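Probable methyltransferase (Bordetella pertussis, PDB 3KTY) probably transfers methyl groups from S-adenosylmethionine to RNA, as a SpoU/TrmH-family enzyme of the SPOUT superfamily, here represented by its methylase domain. Local coordinates at residues V11-T16 / V121-G126; T83-L88 / L139-C144; D101-A106 / A165-Y170. All blocks are in the same frame, centred on the assembly; numbering follows the deposited sequence. Where two conformers were deposited one is given.

Interaction 1 (V11-T16 / V121-G126)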
ATOM      1  N   VAL A  11      -0.720  -4.774  18.041  1.00 28.38           N
ATOM      2  CA  VAL A  11      -1.539  -4.075  17.082  1.00 22.16           C
ATOM      3  C   VAL A  11      -2.565  -5.011  16.455  1.00 26.30           C
ATOM      4  O   VAL A  11      -2.222  -6.115  16.021  1.00 30.14           O
ATOM      5  CB  VAL A  11      -0.652  -3.408  15.948  1.00 34.96           C
ATOM      6  CG1 VAL A  11      -1.531  -2.843  14.867  1.00 26.58           C
ATOM      7  CG2 VAL A  11       0.272  -2.292  16.546  1.00 35.92           C
ATOM      8  N   ARG A  12      -3.798  -4.541  16.333  1.00 25.56           N
ATOM      9  CA  ARG A  12      -4.875  -5.356  15.742  1.00 27.74           C
ATOM     10  C   ARG A  12      -5.591  -4.658  14.647  1.00 28.62           C
ATOM     11  O   ARG A  12      -5.859  -3.463  14.768  1.00 36.83           O
ATOM     12  CB  ARG A  12      -5.933  -5.656  16.793  1.00 31.36           C
ATOM     13  CG  ARG A  12      -5.500  -6.765  17.626  1.00 49.08           C
ATOM     14  CD  ARG A  12      -5.614  -6.368  19.014  1.00 55.12           C
ATOM     15  NE  ARG A  12      -6.764  -7.018  19.554  1.00 54.34           N
ATOM     16  CZ  ARG A  12      -6.724  -7.899  20.536  1.00 48.82           C
ATOM     17  NH1 ARG A  12      -5.585  -8.243  21.116  1.00 50.41           N
ATOM     18  NH2 ARG A  12      -7.843  -8.425  20.919  1.00 39.59           N
ATOM     19  N   PHE A  13      -5.969  -5.411  13.610  1.00 34.89           N
ATOM     20  CA  PHE A  13      -6.742  -4.858  12.484  1.00 29.21           C
ATOM     21  C   PHE A  13      -8.123  -5.476  12.423  1.00 31.49           C
ATOM     22  O   PHE A  13      -8.284  -6.682  12.262  1.00 31.51           O
ATOM     23  CB  PHE A  13      -6.013  -5.071  11.149  1.00 30.08           C
ATOM     24  CG  PHE A  13      -4.619  -4.493  11.129  1.00 31.01           C
ATOM     25  CD1 PHE A  13      -4.367  -3.278  10.528  1.00 29.94           C
ATOM     26  CD2 PHE A  13      -3.584  -5.144  11.765  1.00 32.30           C
ATOM     27  CE1 PHE A  13      -3.091  -2.727  10.532  1.00 27.89           C
ATOM     28  CE2 PHE A  13      -2.317  -4.619  11.765  1.00 34.86           C
ATOM     29  CZ  PHE A  13      -2.069  -3.414  11.158  1.00 31.80           C
ATOM     30  N   ILE A  14      -9.114  -4.613  12.531  1.00 27.11           N
ATOM     31  CA  ILE A  14     -10.491  -5.005  12.620  1.00 24.63           C
ATOM     32  C   ILE A  14     -11.308  -4.642  11.390  1.00 29.17           C
ATOM     33  O   ILE A  14     -11.514  -3.471  11.094  1.00 29.56           O
ATOM     34  CB  ILE A  14     -11.134  -4.417  13.887  1.00 22.68           C
ATOM     35  CG1 ILE A  14     -10.254  -4.800  15.077  1.00 18.10           C
ATOM     36  CG2 ILE A  14     -12.586  -4.971  14.053  1.00 20.72           C
ATOM     37  CD1 ILE A  14     -10.784  -4.342  16.424  1.00 24.63           C
HETATM   38  N   MSE A  15     -11.782  -5.666  10.685  1.00 24.57           N
HETATM   39  CA  MSE A  15     -12.661  -5.448   9.545  1.00 32.16           C
HETATM   40  C   MSE A  15     -14.126  -5.629   9.916  1.00 36.74           C
HETATM   41  O   MSE A  15     -14.529  -6.709  10.344  1.00 30.71           O
HETATM   42  CB  MSE A  15     -12.336  -6.463   8.452  1.00 33.27           C
HETATM   43  CG  MSE A  15     -10.975  -6.294   7.783  1.00 36.22           C
HETATM   44 SE   MSE A  15     -10.685  -7.874   6.670  0.58 48.12          SE
HETATM   45  CE  MSE A  15     -11.701  -7.356   5.043  1.00 33.80           C
ATOM     46  N   THR A  16     -14.933  -4.596   9.744  1.00 40.70           N
ATOM     47  CA  THR A  16     -16.356  -4.756  10.017  1.00 42.01           C
ATOM     48  C   THR A  16     -17.242  -5.104   8.799  1.00 45.69           C
ATOM     49  O   THR A  16     -17.151  -4.506   7.723  1.00 45.58           O
ATOM     50  CB  THR A  16     -16.948  -3.529  10.718  1.00 49.49           C
ATOM     51  OG1 THR A  16     -16.992  -2.440   9.794  1.00 53.65           O
ATOM     52  CG2 THR A  16     -16.135  -3.159  11.952  1.00 42.19           C
ATOM     53  N   VAL A 121      -3.411  -1.472  20.355  1.00 31.08           N
ATOM     54  CA  VAL A 121      -3.839  -0.520  19.357  1.00 34.11           C
ATOM     55  C   VAL A 121      -4.636  -1.249  18.321  1.00 27.94           C
ATOM     56  O   VAL A 121      -4.269  -2.345  17.890  1.00 28.87           O
ATOM     57  CB  VAL A 121      -2.624   0.216  18.682  1.00 37.02           C
ATOM     58  CG1 VAL A 121      -3.080   0.993  17.454  1.00 33.12           C
ATOM     59  CG2 VAL A 121      -1.989   1.148  19.661  1.00 31.09           C
ATOM     60  N   ALA A 122      -5.730  -0.636  17.908  1.00 24.80           N
ATOM     61  CA  ALA A 122      -6.484  -1.211  16.819  1.00 27.41           C
ATOM     62  C   ALA A 122      -6.757  -0.199  15.754  1.00 30.66           C
ATOM     63  O   ALA A 122      -7.029   0.990  16.028  1.00 25.13           O
ATOM     64  CB  ALA A 122      -7.818  -1.862  17.312  1.00 18.52           C
ATOM     65  N   ILE A 123      -6.683  -0.706  14.529  1.00 35.45           N
ATOM     66  CA  ILE A 123      -7.183  -0.027  13.353  1.00 27.79           C
ATOM     67  C   ILE A 123      -8.479  -0.666  12.936  1.00 25.52           C
ATOM     68  O   ILE A 123      -8.531  -1.868  12.736  1.00 29.71           O
ATOM     69  CB  ILE A 123      -6.213  -0.199  12.197  1.00 36.70           C
ATOM     70  CG1 ILE A 123      -4.833   0.279  12.637  1.00 38.49           C
ATOM     71  CG2 ILE A 123      -6.670   0.669  10.998  1.00 41.11           C
ATOM     72  CD1 ILE A 123      -4.829   1.734  13.016  1.00 33.17           C
ATOM     73  N   VAL A 124      -9.512   0.148  12.785  1.00 26.44           N
ATOM     74  CA  VAL A 124     -10.857  -0.317  12.451  1.00 27.57           C
ATOM     75  C   VAL A 124     -11.352   0.113  11.070  1.00 33.89           C
ATOM     76  O   VAL A 124     -11.533   1.304  10.810  1.00 34.05           O
ATOM     77  CB  VAL A 124     -11.872   0.226  13.503  1.00 33.88           C
ATOM     78  CG1 VAL A 124     -13.301  -0.329  13.256  1.00 29.13           C
ATOM     79  CG2 VAL A 124     -11.404  -0.094  14.926  1.00 22.35           C
ATOM     80  N   LEU A 125     -11.609  -0.854  10.201  1.00 37.54           N
ATOM     81  CA  LEU A 125     -12.107  -0.583   8.840  1.00 42.88           C
ATOM     82  C   LEU A 125     -13.507  -1.089   8.539  1.00 38.98           C
ATOM     83  O   LEU A 125     -13.853  -2.226   8.874  1.00 38.26           O
ATOM     84  CB  LEU A 125     -11.240  -1.298   7.833  1.00 43.96           C
ATOM     85  CG  LEU A 125      -9.766  -0.983   7.839  1.00 57.51           C
ATOM     86  CD1 LEU A 125      -9.070  -1.934   8.807  1.00 55.77           C
ATOM     87  CD2 LEU A 125      -9.233  -1.124   6.388  1.00 39.68           C
ATOM     88  N   GLY A 126     -14.278  -0.270   7.839  1.00 40.08           N
ATOM     89  CA  GLY A 126     -15.530  -0.710   7.240  1.00 43.61           C
ATOM     90  C   GLY A 126     -15.293  -1.305   5.865  1.00 52.60           C
ATOM     91  O   GLY A 126     -14.172  -1.614   5.521  1.00 59.42           O
TER

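Interaction 2 (T83-L88 / L139-C144)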
ATOM      1  N   THR A  83      -6.905  -0.473  23.941  1.00 38.95           N
ATOM      2  CA  THR A  83      -6.720   0.796  24.646  1.00 32.79           C
ATOM      3  C   THR A  83      -6.670   2.041  23.761  1.00 35.43           C
ATOM      4  O   THR A  83      -6.926   3.139  24.235  1.00 42.21           O
ATOM      5  CB  THR A  83      -5.512   0.764  25.615  1.00 41.21           C
ATOM      6  OG1 THR A  83      -4.313   0.444  24.900  1.00 46.21           O
ATOM      7  CG2 THR A  83      -5.729  -0.256  26.701  1.00 39.38           C
ATOM      8  N   LEU A  84      -6.361   1.864  22.480  1.00 38.56           N
ATOM      9  CA  LEU A  84      -6.327   2.973  21.518  1.00 37.81           C
ATOM     10  C   LEU A  84      -6.788   2.468  20.141  1.00 37.06           C
ATOM     11  O   LEU A  84      -6.130   1.638  19.511  1.00 37.24           O
ATOM     12  CB  LEU A  84      -4.920   3.585  21.423  1.00 38.50           C
ATOM     13  CG  LEU A  84      -4.797   4.681  20.358  1.00 44.60           C
ATOM     14  CD1 LEU A  84      -5.765   5.832  20.629  1.00 34.12           C
ATOM     15  CD2 LEU A  84      -3.331   5.205  20.183  1.00 49.38           C
ATOM     16  N   ALA A  85      -7.941   2.947  19.699  1.00 27.61           N
ATOM     17  CA  ALA A  85      -8.535   2.407  18.510  1.00 31.36           C
ATOM     18  C   ALA A  85      -8.768   3.492  17.518  1.00 36.25           C
ATOM     19  O   ALA A  85      -9.409   4.483  17.836  1.00 43.16           O
ATOM     20  CB  ALA A  85      -9.833   1.696  18.816  1.00 20.99           C
ATOM     21  N   PHE A  86      -8.253   3.301  16.310  1.00 32.94           N
ATOM     22  CA  PHE A  86      -8.531   4.257  15.231  1.00 40.89           C
ATOM     23  C   PHE A  86      -9.625   3.796  14.292  1.00 35.72           C
ATOM     24  O   PHE A  86      -9.576   2.679  13.761  1.00 38.60           O
ATOM     25  CB  PHE A  86      -7.268   4.546  14.418  1.00 31.29           C
ATOM     26  CG  PHE A  86      -6.223   5.235  15.188  1.00 35.71           C
ATOM     27  CD1 PHE A  86      -6.210   6.623  15.255  1.00 36.01           C
ATOM     28  CD2 PHE A  86      -5.246   4.509  15.862  1.00 34.40           C
ATOM     29  CE1 PHE A  86      -5.209   7.286  15.963  1.00 40.14           C
ATOM     30  CE2 PHE A  86      -4.232   5.156  16.582  1.00 31.57           C
ATOM     31  CZ  PHE A  86      -4.221   6.543  16.634  1.00 38.30           C
ATOM     32  N   ALA A  87     -10.614   4.651  14.096  1.00 32.62           N
ATOM     33  CA  ALA A  87     -11.572   4.431  13.022  1.00 33.40           C
ATOM     34  C   ALA A  87     -10.962   4.914  11.688  1.00 41.13           C
ATOM     35  O   ALA A  87     -10.788   6.111  11.471  1.00 42.90           O
ATOM     36  CB  ALA A  87     -12.831   5.180  13.300  1.00 23.94           C
ATOM     37  N   LEU A  88     -10.677   3.986  10.786  1.00 44.81           N
ATOM     38  CA  LEU A  88     -10.155   4.333   9.462  1.00 45.07           C
ATOM     39  C   LEU A  88     -11.239   4.653   8.411  1.00 44.57           C
ATOM     40  O   LEU A  88     -12.120   3.839   8.113  1.00 45.77           O
ATOM     41  CB  LEU A  88      -9.268   3.197   8.960  1.00 49.91           C
ATOM     42  CG  LEU A  88      -8.314   3.595   7.837  1.00 51.37           C
ATOM     43  CD1 LEU A  88      -7.942   5.046   7.990  1.00 54.10           C
ATOM     44  CD2 LEU A  88      -7.082   2.735   7.866  1.00 42.80           C
ATOM     45  N   LEU A 139     -17.517   4.468  18.873  1.00 48.59           N
ATOM     46  CA  LEU A 139     -16.858   3.523  19.765  1.00 45.06           C
ATOM     47  C   LEU A 139     -15.329   3.622  19.746  1.00 46.30           C
ATOM     48  O   LEU A 139     -14.661   3.065  20.605  1.00 52.49           O
ATOM     49  CB  LEU A 139     -17.264   2.095  19.416  1.00 46.17           C
ATOM     50  CG  LEU A 139     -18.727   1.666  19.645  1.00 50.70           C
ATOM     51  CD1 LEU A 139     -18.937   0.208  19.234  1.00 53.23           C
ATOM     52  CD2 LEU A 139     -19.164   1.890  21.104  1.00 41.22           C
ATOM     53  N   CYS A 140     -14.769   4.314  18.767  1.00 45.58           N
ATOM     54  CA  CYS A 140     -13.296   4.398  18.659  1.00 47.74           C
ATOM     55  C   CYS A 140     -12.734   5.641  19.336  1.00 47.23           C
ATOM     56  O   CYS A 140     -13.454   6.599  19.587  1.00 51.21           O
ATOM     57  CB  CYS A 140     -12.855   4.366  17.200  1.00 41.20           C
ATOM     58  SG  CYS A 140     -13.404   2.911  16.327  1.00 48.79           S
ATOM     59  N   HIS A 141     -11.447   5.633  19.640  1.00 46.84           N
ATOM     60  CA  HIS A 141     -10.865   6.795  20.308  1.00 50.94           C
ATOM     61  C   HIS A 141     -10.675   7.934  19.333  1.00 53.35           C
ATOM     62  O   HIS A 141     -10.952   9.087  19.656  1.00 58.01           O
ATOM     63  CB  HIS A 141      -9.560   6.435  21.000  1.00 48.54           C
ATOM     64  CG  HIS A 141      -9.722   5.371  22.039  1.00 58.45           C
ATOM     65  ND1 HIS A 141      -9.642   4.025  21.746  1.00 58.71           N
ATOM     66  CD2 HIS A 141      -9.989   5.453  23.366  1.00 60.71           C
ATOM     67  CE1 HIS A 141      -9.843   3.323  22.848  1.00 60.05           C
ATOM     68  NE2 HIS A 141     -10.049   4.167  23.846  1.00 66.41           N
ATOM     69  N   ARG A 142     -10.248   7.597  18.121  1.00 50.87           N
ATOM     70  CA  ARG A 142      -9.970   8.602  17.104  1.00 52.61           C
ATOM     71  C   ARG A 142     -10.456   8.184  15.741  1.00 49.47           C
ATOM     72  O   ARG A 142     -10.642   6.974  15.474  1.00 39.34           O
ATOM     73  CB  ARG A 142      -8.476   8.835  17.002  1.00 54.36           C
ATOM     74  CG  ARG A 142      -7.858   9.342  18.266  1.00 60.02           C
ATOM     75  CD  ARG A 142      -8.034  10.833  18.369  1.00 61.49           C
ATOM     76  NE  ARG A 142      -6.857  11.370  19.013  1.00 70.85           N
ATOM     77  CZ  ARG A 142      -5.984  12.192  18.445  1.00 66.48           C
ATOM     78  NH1 ARG A 142      -4.946  12.598  19.152  1.00 68.59           N
ATOM     79  NH2 ARG A 142      -6.149  12.625  17.199  1.00 65.77           N
ATOM     80  N   ILE A 143     -10.656   9.197  14.894  1.00 45.32           N
ATOM     81  CA  ILE A 143     -10.885   9.011  13.472  1.00 48.50           C
ATOM     82  C   ILE A 143      -9.577   9.310  12.793  1.00 56.22           C
ATOM     83  O   ILE A 143      -8.890  10.280  13.134  1.00 68.01           O
ATOM     84  CB  ILE A 143     -11.849  10.047  12.908  1.00 53.51           C
ATOM     85  CG1 ILE A 143     -12.260  11.069  13.979  1.00 58.93           C
ATOM     86  CG2 ILE A 143     -13.010   9.378  12.232  1.00 58.77           C
ATOM     87  CD1 ILE A 143     -13.569  10.739  14.751  1.00 69.46           C
ATOM     88  N   CYS A 144      -9.210   8.498  11.821  1.00 53.94           N
ATOM     89  CA  CYS A 144      -8.128   8.911  10.953  1.00 56.69           C
ATOM     90  C   CYS A 144      -8.523   8.632   9.505  1.00 54.57           C
ATOM     91  O   CYS A 144      -9.505   7.946   9.255  1.00 54.26           O
ATOM     92  CB  CYS A 144      -6.786   8.295  11.372  1.00 44.78           C
ATOM     93  SG  CYS A 144      -6.608   6.612  10.956  1.00 74.40           S
TER

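Interaction 3 (D101-A106 / A165-Y170)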
ATOM      1  N   ASP A 101      -4.410  12.243  10.037  1.00 50.24           N
ATOM      2  CA  ASP A 101      -4.151  11.327   8.953  1.00 46.10           C
ATOM      3  C   ASP A 101      -3.423  10.105   9.454  1.00 40.35           C
ATOM      4  O   ASP A 101      -2.879  10.100  10.554  1.00 41.82           O
ATOM      5  CB  ASP A 101      -3.378  12.001   7.797  1.00 48.36           C
ATOM      6  CG  ASP A 101      -1.964  12.462   8.184  1.00 49.35           C
ATOM      7  OD1 ASP A 101      -1.253  11.825   9.006  1.00 44.16           O
ATOM      8  OD2 ASP A 101      -1.549  13.484   7.613  1.00 50.99           O
ATOM      9  N   ILE A 102      -3.387   9.082   8.617  1.00 35.10           N
ATOM     10  CA  ILE A 102      -2.822   7.794   8.986  1.00 34.13           C
ATOM     11  C   ILE A 102      -1.380   7.923   9.461  1.00 36.05           C
ATOM     12  O   ILE A 102      -0.901   7.092  10.205  1.00 39.27           O
ATOM     13  CB  ILE A 102      -2.915   6.792   7.794  1.00 37.45           C
ATOM     14  CG1 ILE A 102      -2.478   5.410   8.220  1.00 42.46           C
ATOM     15  CG2 ILE A 102      -2.076   7.275   6.576  1.00 36.83           C
ATOM     16  CD1 ILE A 102      -3.428   4.787   9.218  1.00 52.24           C
ATOM     17  N   ARG A 103      -0.675   8.954   9.006  1.00 36.71           N
ATOM     18  CA  ARG A 103       0.717   9.133   9.408  1.00 40.08           C
ATOM     19  C   ARG A 103       0.820   9.675  10.860  1.00 31.75           C
ATOM     20  O   ARG A 103       1.618   9.196  11.631  1.00 31.68           O
ATOM     21  CB  ARG A 103       1.469   9.986   8.380  1.00 38.61           C
ATOM     22  CG  ARG A 103       2.785  10.559   8.842  1.00 32.44           C
ATOM     23  CD  ARG A 103       4.013   9.882   8.231  1.00 33.24           C
ATOM     24  NE  ARG A 103       3.868   9.318   6.874  1.00 41.19           N
ATOM     25  CZ  ARG A 103       4.591   9.679   5.818  1.00 48.35           C
ATOM     26  NH1 ARG A 103       5.492  10.661   5.925  1.00 57.23           N
ATOM     27  NH2 ARG A 103       4.430   9.051   4.657  1.00 39.43           N
ATOM     28  N   GLU A 104      -0.006  10.662  11.192  0.52 33.03           N
ATOM     29  CA  GLU A 104      -0.201  11.099  12.573  0.52 36.80           C
ATOM     30  C   GLU A 104      -0.697   9.936  13.469  0.52 35.41           C
ATOM     31  O   GLU A 104      -0.230   9.736  14.590  0.52 36.42           O
ATOM     32  CB  GLU A 104      -1.155  12.311  12.610  0.52 34.31           C
ATOM     33  CG  GLU A 104      -0.619  13.506  11.806  0.52 43.31           C
ATOM     34  CD  GLU A 104      -1.675  14.541  11.381  0.52 51.18           C
ATOM     35  OE1 GLU A 104      -2.820  14.165  11.055  0.52 50.53           O
ATOM     36  OE2 GLU A 104      -1.341  15.744  11.351  0.52 55.40           O
ATOM     37  N   ALA A 105      -1.612   9.143  12.950  1.00 33.65           N
ATOM     38  CA  ALA A 105      -2.212   8.109  13.735  1.00 33.08           C
ATOM     39  C   ALA A 105      -1.151   7.062  14.078  1.00 34.15           C
ATOM     40  O   ALA A 105      -1.022   6.625  15.243  1.00 36.61           O
ATOM     41  CB  ALA A 105      -3.433   7.533  13.032  1.00 31.20           C
ATOM     42  N   ALA A 106      -0.344   6.707  13.094  1.00 28.02           N
ATOM     43  CA  ALA A 106       0.783   5.802  13.332  1.00 27.24           C
ATOM     44  C   ALA A 106       1.763   6.303  14.405  1.00 32.43           C
ATOM     45  O   ALA A 106       2.174   5.538  15.275  1.00 37.10           O
ATOM     46  CB  ALA A 106       1.513   5.502  12.044  1.00 28.39           C
ATOM     47  N   ALA A 165      -1.063  -0.603   7.593  1.00 26.72           N
ATOM     48  CA  ALA A 165      -0.097  -1.496   8.150  1.00 24.05           C
ATOM     49  C   ALA A 165       1.323  -1.064   7.776  1.00 25.72           C
ATOM     50  O   ALA A 165       2.249  -1.262   8.554  1.00 26.48           O
ATOM     51  CB  ALA A 165      -0.378  -2.944   7.699  1.00 19.58           C
ATOM     52  N   TRP A 166       1.502  -0.486   6.587  1.00 25.64           N
ATOM     53  CA  TRP A 166       2.824   0.042   6.231  1.00 17.12           C
ATOM     54  C   TRP A 166       3.181   1.226   7.171  1.00 18.97           C
ATOM     55  O   TRP A 166       4.231   1.240   7.804  1.00 22.48           O
ATOM     56  CB  TRP A 166       2.914   0.370   4.697  1.00 29.34           C
ATOM     57  CG  TRP A 166       3.872   1.397   4.441  1.00 29.73           C
ATOM     58  CD1 TRP A 166       3.609   2.681   4.138  1.00 24.80           C
ATOM     59  CD2 TRP A 166       5.294   1.286   4.560  1.00 32.44           C
ATOM     60  NE1 TRP A 166       4.778   3.394   4.036  1.00 27.99           N
ATOM     61  CE2 TRP A 166       5.834   2.559   4.292  1.00 25.94           C
ATOM     62  CE3 TRP A 166       6.166   0.230   4.877  1.00 32.29           C
ATOM     63  CZ2 TRP A 166       7.200   2.827   4.342  1.00 31.70           C
ATOM     64  CZ3 TRP A 166       7.534   0.487   4.913  1.00 35.99           C
ATOM     65  CH2 TRP A 166       8.030   1.773   4.641  1.00 42.28           C
ATOM     66  N   GLU A 167       2.285   2.186   7.314  1.00 22.13           N
ATOM     67  CA  GLU A 167       2.498   3.315   8.255  1.00 20.61           C
ATOM     68  C   GLU A 167       2.828   2.886   9.677  1.00 27.07           C
ATOM     69  O   GLU A 167       3.757   3.399  10.323  1.00 29.19           O
ATOM     70  CB  GLU A 167       1.244   4.177   8.271  1.00 20.09           C
ATOM     71  CG  GLU A 167       1.144   5.034   6.933  1.00 33.81           C
ATOM     72  CD  GLU A 167       2.232   6.115   6.796  1.00 34.67           C
ATOM     73  OE1 GLU A 167       2.876   6.473   7.800  1.00 35.35           O
ATOM     74  OE2 GLU A 167       2.454   6.623   5.678  1.00 47.27           O
ATOM     75  N   LEU A 168       2.071   1.904  10.151  1.00 32.44           N
ATOM     76  CA  LEU A 168       2.279   1.369  11.466  1.00 23.22           C
ATOM     77  C   LEU A 168       3.599   0.663  11.572  1.00 23.62           C
ATOM     78  O   LEU A 168       4.328   0.826  12.523  1.00 26.43           O
ATOM     79  CB  LEU A 168       1.144   0.420  11.835  1.00 33.45           C
ATOM     80  CG  LEU A 168      -0.114   1.175  12.269  1.00 32.49           C
ATOM     81  CD1 LEU A 168      -1.245   0.198  12.401  1.00 28.59           C
ATOM     82  CD2 LEU A 168       0.176   1.869  13.588  1.00 22.96           C
ATOM     83  N   ARG A 169       3.918  -0.143  10.592  1.00 22.54           N
ATOM     84  CA  ARG A 169       5.217  -0.781  10.621  1.00 28.63           C
ATOM     85  C   ARG A 169       6.343   0.257  10.686  1.00 33.56           C
ATOM     86  O   ARG A 169       7.271   0.178  11.496  1.00 31.47           O
ATOM     87  CB  ARG A 169       5.372  -1.666   9.375  1.00 24.03           C
ATOM     88  CG  ARG A 169       6.769  -2.176   9.165  1.00 23.91           C
ATOM     89  CD  ARG A 169       6.809  -3.262   8.013  1.00 32.20           C
ATOM     90  NE  ARG A 169       8.143  -3.832   8.019  1.00 29.02           N
ATOM     91  CZ  ARG A 169       8.568  -4.739   8.885  1.00 35.50           C
ATOM     92  NH1 ARG A 169       7.743  -5.241   9.783  1.00 46.71           N
ATOM     93  NH2 ARG A 169       9.821  -5.145   8.853  1.00 36.96           N
ATOM     94  N   TYR A 170       6.259   1.243   9.819  1.00 30.58           N
ATOM     95  CA  TYR A 170       7.333   2.207   9.764  1.00 36.43           C
ATOM     96  C   TYR A 170       7.454   2.905  11.110  1.00 27.42           C
ATOM     97  O   TYR A 170       8.552   3.192  11.587  1.00 31.10           O
ATOM     98  CB  TYR A 170       7.101   3.249   8.652  1.00 32.12           C
ATOM     99  CG  TYR A 170       8.359   4.024   8.340  1.00 31.88           C
ATOM    100  CD1 TYR A 170       9.296   3.519   7.434  1.00 37.54           C
ATOM    101  CD2 TYR A 170       8.644   5.232   8.984  1.00 28.81           C
ATOM    102  CE1 TYR A 170      10.483   4.206   7.149  1.00 40.79           C
ATOM    103  CE2 TYR A 170       9.829   5.949   8.679  1.00 28.84           C
ATOM    104  CZ  TYR A 170      10.736   5.428   7.780  1.00 37.06           C
ATOM    105  OH  TYR A 170      11.910   6.115   7.511  1.00 51.25           O
TER

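Interaction 1 (V11-T16 / V121-G126)
Strand 11-16 and strand 121-125 run side by side as a parallel pair in the middle of the sheet of this SpoU-type methylase domain, the centre of the contact lying about 3 Å from the centre of the chain. More than a hundred residues separate them in sequence, yet they meet in unbroken register from Val11 opposite Val121 to Met15 opposite Leu125. Five backbone hydrogen bonds make the ladder. Arg12 uses both of its polar backbone atoms: N reaches Val121 O at 2.7 Å, and O accepts from Ile123 N at 2.9 Å. Ile14 repeats the pattern one step on, with N bonded to Ile123 O at 2.8 Å and O to Leu125 N. Thr16 N closes the series on Leu125 O at 2.7 Å, with an N-H...O angle of 177°.

The side chains divide between two faces. On one, Phe13 and Ile123 point the same way, and ring atom CD1 of Phe13 lies 4.0 Å from Ile123 CB; the ring also meets Phe36 edge-to-face, and helix 157-172 covers this side through Leu161 and Leu168. With CG1 anti to its carbonyl carbon (chi1 -53°) and the chain then extended, Ile14 on the other face carries CD1 back to 4.0 Å from Ala122 CB. At the C-terminal end, Thr16 OG1 comes within 3.4 Å of Gly126 CA, and its CG2 packs against Val124 CG1.

Buried peptide groups find their partners in the strands on either side, Phe13 and Met15 turning to Val40 of strand 39-42, while almost everything that projects from the pair, apart from the guanidinium of Arg12 and the hydroxyl of Thr16, is apolar. This is the chemistry of a sheet interior, both faces left for packing.

Interaction 2 (T83-L88 / L139-C144)
His141 and Ala85 open the junction where strand 84-89 receives the chain that becomes strand 142-145, along the edge of that strand opposite strand 121-125. The histidine can be followed outward. Its CB lies 3.7 Å from Ala85 O and also touches Leu84 CD1, and CG, set anti to the carbonyl carbon (chi1 -60°), brings the ring alongside the start of the neighbouring strand. ND1 then accepts a hydrogen bond from Ala85 N at 2.9 Å, the donor standing 26° out of the ring plane. Farther out, CE1 approaches Thr83 O at 3.2 Å, with this oxygen lying over one ring face toward the rim.

Ala85 O in turn is gripped twice, by His141 N and by Arg142 N, both in its carbonyl plane. From there the regular parallel ladder takes over: Ala87 N bonds Arg142 O at 2.7 Å, and Cys144 N bonds Ala87 O at 2.9 Å.

Beside the ladder, the Phe86 ring and the Arg142 chain run in the same direction, CD1 of the ring 3.6 Å from Arg142 CB. Cys144 SG stands obliquely to that ring and touches Leu88 CD1 at 3.6 Å. Ala105 of helix 102-115 packs on both Phe86 and Cys144. On the other face, Cys140 SG meets the methyl of Ala87.

A side-chain nitrogen therefore does the accepting at the mouth of the ladder, where no strand carbonyl is yet in place. Because ND1 accepts from a backbone N-H, it presents a lone pair, consistent with a neutral ring carrying its proton on NE2.

Interaction 3 (D101-A106 / A165-Y170)
Ala106 and Leu168 pack helix 102-115 against helix 157-172, Leu168 CD2 lying 4.0 Å from Ala106 CA; the short segments cross at -39° with their axes 8.8 Å apart. Ile102 adds its CG1 and CG2 to the aliphatic part of Glu167, each 3.9 Å from Glu167 CG. Ala106 CB also comes to 3.5 Å from Glu167 O, a close fit against the backbone of the other helix.

The salt bridge lies beyond this patch. Glu167 bends at chi2 (-68°), and its carboxylate turns to Arg103, the two flat groups being nearly coplanar. Arg103 NH2 donates to the syn lone pair of Glu167 OE2 at 3.3 Å, almost in the guanidinium plane; Arg103 NE makes only weak bonds to the two carboxylate oxygens.

Stronger partners come from the second subunit: Arg103 NH2 also pairs with Glu167 OE1 of that chain, and Glu167 OE2 receives Trp166 NE1 from it. Glu167 is buried and packs on its counterpart of the second subunit; an arginine from each chain would be expected to offset their like charges and favour the ionised form.

Capping interactions start the first helix. Asp101 OD1 accepts from Glu104 N at 2.8 Å, while Glu104 OE1 accepts from Asp101 N, a reciprocal capping box. Paired helices on one side of the sheet, meeting their counterparts in a second subunit, are characteristic of the dimeric SPOUT methyltransferase fold.

Interactions 1 and 2 belong to one parallel sheet: strand 121-125 lies next to strand 84-89, and Phe86 exchanges probable backbone hydrogen bonds with Ala122 and Val124, joining the two ladders. Interaction 1 is the true core, with its peptide polarity met within the sheet. Interaction 2, its centre about 9 Å from that of interaction 1, is partly buried, and at the start of its ladder a histidine side chain enters the bonding. Interaction 3 couples helices rather than strands. Leu168 packs on Val11, Phe13 and Ile123 of interaction 1, whereas Ala105 and Ile102 rest on Cys144 of interaction 2. Buried between the sheet and the second subunit, it alone carries a salt bridge.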